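Side-chain contacts in ribulose bisphosphate carboxylase (Pyrococcus horikoshii, PDB 2D69), which probably catalyses the carboxylation of ribulose 1,5-bisphosphate to two molecules of 3-phosphoglycerate, as a form III Rubisco serving archaeal AMP degradation: residues M281-A284 / F285-N288; I293-L296 / A297-K300. All blocks are in the same frame, centred on the assembly; numbering follows the deposited sequence.

Contact 1. Residues M281-A284 / F285-N288; sequences MHAA and FTRN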
loop_
_atom_site.group_PDB
_atom_site.type_symbol
_atom_site.label_atom_id
_atom_site.label_comp_id
_atom_site.label_asym_id
_atom_site.label_seq_id
_atom_site.Cartn_x
_atom_site.Cartn_y
_atom_site.Cartn_z
ATOM N N MET A 281 15.645 24.460 -27.490
ATOM C CA MET A 281 14.548 24.363 -28.474
ATOM C C MET A 281 13.674 25.623 -28.585
ATOM O O MET A 281 12.903 25.745 -29.528
ATOM C CB MET A 281 13.657 23.117 -28.250
ATOM C CG MET A 281 12.681 22.810 -29.381
ATOM S SD MET A 281 11.696 21.237 -29.108
ATOM C CE MET A 281 10.350 21.884 -28.641
ATOM N N HIS A 282 13.770 26.530 -27.624
ATOM C CA HIS A 282 12.951 27.767 -27.628
ATOM C C HIS A 282 13.028 28.536 -28.937
ATOM O O HIS A 282 12.000 28.987 -29.469
ATOM C CB HIS A 282 13.343 28.700 -26.451
ATOM C CG HIS A 282 14.626 29.422 -26.669
ATOM N ND1 HIS A 282 14.688 30.674 -27.242
ATOM C CD2 HIS A 282 15.911 29.044 -26.445
ATOM C CE1 HIS A 282 15.953 31.046 -27.341
ATOM N NE2 HIS A 282 16.714 30.077 -26.860
ATOM N N ALA A 283 14.238 28.636 -29.490
ATOM C CA ALA A 283 14.475 29.493 -30.642
ATOM C C ALA A 283 13.799 28.993 -31.889
ATOM O O ALA A 283 13.717 29.739 -32.892
ATOM C CB ALA A 283 16.001 29.718 -30.867
ATOM N N ALA A 284 13.277 27.757 -31.861
ATOM C CA ALA A 284 12.417 27.289 -32.984
ATOM C C ALA A 284 11.141 28.111 -33.142
ATOM O O ALA A 284 10.564 28.249 -34.279
ATOM C CB ALA A 284 12.055 25.793 -32.786
ATOM N N PHE A 285 10.661 28.634 -32.017
ATOM C CA PHE A 285 9.522 29.539 -32.022
ATOM C C PHE A 285 9.714 30.947 -31.408
ATOM O O PHE A 285 8.805 31.768 -31.545
ATOM C CB PHE A 285 8.272 28.843 -31.414
ATOM C CG PHE A 285 8.449 28.308 -30.015
ATOM C CD1 PHE A 285 8.313 29.138 -28.913
ATOM C CD2 PHE A 285 8.722 26.956 -29.809
ATOM C CE1 PHE A 285 8.470 28.624 -27.607
ATOM C CE2 PHE A 285 8.899 26.447 -28.550
ATOM C CZ PHE A 285 8.748 27.272 -27.427
ATOM N N THR A 286 10.823 31.228 -30.707
ATOM C CA THR A 286 11.027 32.562 -30.090
ATOM C C THR A 286 11.895 33.535 -30.872
ATOM O O THR A 286 12.023 34.701 -30.457
ATOM C CB THR A 286 11.684 32.515 -28.689
ATOM O OG1 THR A 286 13.020 31.988 -28.776
ATOM C CG2 THR A 286 10.929 31.650 -27.741
ATOM N N ARG A 287 12.523 33.050 -31.947
ATOM C CA ARG A 287 13.559 33.813 -32.662
ATOM C C ARG A 287 12.977 34.707 -33.771
ATOM O O ARG A 287 13.438 35.849 -33.985
ATOM C CB ARG A 287 14.600 32.823 -33.211
ATOM C CG ARG A 287 15.776 33.456 -33.900
ATOM C CD ARG A 287 16.949 32.493 -34.110
ATOM N NE ARG A 287 18.074 33.180 -34.716
ATOM C CZ ARG A 287 19.240 32.614 -35.018
ATOM N NH1 ARG A 287 19.468 31.321 -34.765
ATOM N NH2 ARG A 287 20.190 33.359 -35.573
ATOM N N ASN A 288 11.973 34.216 -34.483
ATOM C CA ASN A 288 11.401 34.984 -35.581
ATOM C C ASN A 288 10.638 36.166 -34.985
ATOM O O ASN A 288 9.713 35.962 -34.205
ATOM C CB ASN A 288 10.499 34.087 -36.438
ATOM C CG ASN A 288 9.833 34.820 -37.586
ATOM O OD1 ASN A 288 9.753 36.034 -37.603
ATOM N ND2 ASN A 288 9.339 34.068 -38.546
HETATM O O HOH W 1 11.227 31.339 -34.189
#

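Contact 2. Residues I293-L296 / A297-K300; sequences ITML and ALAK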
loop_
_atom_site.group_PDB
_atom_site.type_symbol
_atom_site.label_atom_id
_atom_site.label_comp_id
_atom_site.label_asym_id
_atom_site.label_seq_id
_atom_site.Cartn_x
_atom_site.Cartn_y
_atom_site.Cartn_z
ATOM N N ILE A 293 6.205 32.667 -30.290
ATOM C CA ILE A 293 5.942 33.090 -28.929
ATOM C C ILE A 293 7.227 33.739 -28.436
ATOM O O ILE A 293 8.315 33.201 -28.652
ATOM C CB ILE A 293 5.594 31.878 -28.070
ATOM C CG1 ILE A 293 4.434 31.060 -28.662
ATOM C CG2 ILE A 293 5.246 32.301 -26.627
ATOM C CD1 ILE A 293 4.231 29.764 -27.889
ATOM N N THR A 294 7.120 34.891 -27.779
ATOM C CA THR A 294 8.327 35.584 -27.335
ATOM C C THR A 294 8.918 34.895 -26.131
ATOM O O THR A 294 8.219 34.198 -25.407
ATOM C CB THR A 294 8.031 37.019 -26.950
ATOM O OG1 THR A 294 7.100 37.030 -25.850
ATOM C CG2 THR A 294 7.370 37.794 -28.094
ATOM N N MET A 295 10.216 35.117 -25.906
ATOM C CA MET A 295 10.909 34.603 -24.738
ATOM C C MET A 295 10.289 35.189 -23.467
ATOM O O MET A 295 10.267 34.523 -22.444
ATOM C CB MET A 295 12.439 34.874 -24.762
ATOM C CG MET A 295 13.200 34.244 -23.569
ATOM S SD MET A 295 13.067 32.430 -23.576
ATOM C CE MET A 295 12.832 32.074 -21.883
ATOM N N LEU A 296 9.773 36.419 -23.549
ATOM C CA LEU A 296 9.128 37.067 -22.405
ATOM C C LEU A 296 7.886 36.277 -21.923
ATOM O O LEU A 296 7.695 36.074 -20.719
ATOM C CB LEU A 296 8.726 38.494 -22.756
ATOM C CG LEU A 296 7.834 39.216 -21.726
ATOM C CD1 LEU A 296 8.596 39.294 -20.407
ATOM C CD2 LEU A 296 7.473 40.618 -22.210
ATOM N N ALA A 297 7.079 35.801 -22.873
ATOM C CA ALA A 297 5.857 35.066 -22.545
ATOM C C ALA A 297 6.175 33.694 -21.968
ATOM O O ALA A 297 5.597 33.253 -20.989
ATOM C CB ALA A 297 4.972 34.935 -23.772
ATOM N N LEU A 298 7.135 33.030 -22.593
ATOM C CA LEU A 298 7.637 31.758 -22.123
ATOM C C LEU A 298 8.140 31.923 -20.729
ATOM O O LEU A 298 7.806 31.144 -19.862
ATOM C CB LEU A 298 8.776 31.307 -22.987
ATOM C CG LEU A 298 9.078 29.847 -23.188
ATOM C CD1 LEU A 298 10.040 29.698 -24.395
ATOM C CD2 LEU A 298 9.726 29.271 -21.958
ATOM N N ALA A 299 8.924 32.966 -20.512
ATOM C CA ALA A 299 9.511 33.222 -19.213
ATOM C C ALA A 299 8.430 33.480 -18.150
ATOM O O ALA A 299 8.602 33.133 -16.986
ATOM C CB ALA A 299 10.455 34.419 -19.281
ATOM N N LYS A 300 7.357 34.147 -18.552
ATOM C CA LYS A 300 6.279 34.486 -17.637
ATOM C C LYS A 300 5.548 33.215 -17.217
ATOM O O LYS A 300 5.244 33.015 -16.059
ATOM C CB LYS A 300 5.316 35.482 -18.300
ATOM C CG LYS A 300 4.090 35.851 -17.500
ATOM C CD LYS A 300 3.395 37.080 -18.066
ATOM C CE LYS A 300 3.917 38.423 -17.529
ATOM N NZ LYS A 300 3.292 39.600 -18.330
#

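Contact 1. Residues M281-A284 / F285-N288
The carbonyl oxygen of His282 gathers the backbone of this short turn, accepting from Phe285 N at 2.9 Å and from Thr286 N at 2.8 Å, the two N-H groups coming from opposite faces of the carbonyl plane. The Thr286 side chain folds back over the same turn, and its OG1 lies 2.6 Å from His282 ND1, a short hydrogen bond at the ring edge in which either atom may donate. His282 meets it with CG tucked between its own backbone N and carbonyl carbon (chi1 75°); the two side chains cross at roughly a right angle, and the bond helps hold the imidazole in this orientation. Phe285 lays one ring face over the carbonyl: His282 O sits 3.6 Å above the plane, over the ring centre. Ala283 CB and Arg287 CB touch at 4.1 Å, while the extended Arg287 chain carries its guanidinium out of the turn, where NH1 bonds Phe110 O and Met112 O of the second subunit. Water 1 donates to Ala283 O and accepts from Asn288 N. This is a short helical turn after barrel strand 274-278 of the Rubisco catalytic domain, with His282 beside Arg279, a predicted substrate-binding residue, and near a bound sulfate.

Contact 2. Residues I293-L296 / A297-K300
Thr294 and Ala297 meet where the chain enters helix 295-305: Thr294 OG1 accepts from Ala297 N at 3.2 Å with an angle of 153°, a capping bond that satisfies an amide of the first turn. The threonine hydroxyl lies between its backbone N and carbonyl carbon (chi1 62°), which turns OG1 back toward the helix, and the same oxygen is also hydrogen-bonded to Leu121 O of strand 115-124. Thr294 O takes Leu298 N at 3.2 Å in a nearly straight bond, with a weak one from Ala297 N beside it. Thereafter Ala299 N and Lys300 N bond to Met295 O and Leu296 O, the regular i to i+4 pattern. Thr294 is thus the N-cap of the helix that links barrel strands 274-278 and 309-311 in the eight-stranded alpha/beta barrel; the strand 292-293 just before it pairs instead with strand 115-124. Close packing gathers near this start, where Ile293 CG2 presses on Ala297 CB at 3.9 Å and Ala297 in turn rests on Leu120. In a second buried patch the Met295 chain, bent at chi2 and chi3, carries SD to 4.2 Å from Leu298 CD1 and CE to the same distance from Ala299 CB, and its side chain lies beside Arg279. The looser side belongs to Leu296, partly exposed, which meets 297-300 mainly through backbone atoms; its side chain packs on Arg328 and Phe332 of helix 323-334. Lys300, bending at chi3, places NZ in a salt bridge with Asp122 and a hydrogen bond to Phe123 O.

From the N terminus, contact 1 closes its turn at 281-288 before contact 2 opens at 293-300, so the two stand in series, neither crossing nor enclosing the other. A short connection brings the chain back: Ile293 N approaches Phe285 O at 3.0 Å, probably a hydrogen bond, and the Phe285 ring packs CE1 against Leu298 CD1 at 3.7 Å. Leu298 also receives the methyl of Thr286, so one leucine of helix 295-305 seats the turn 283-286. Together the contacts lead from barrel strand 274-278, past the added edge strand 292-293 beside strand 115-124 of the N-terminal sheet, into helix 295-305, while contact 1 also reaches the second subunit.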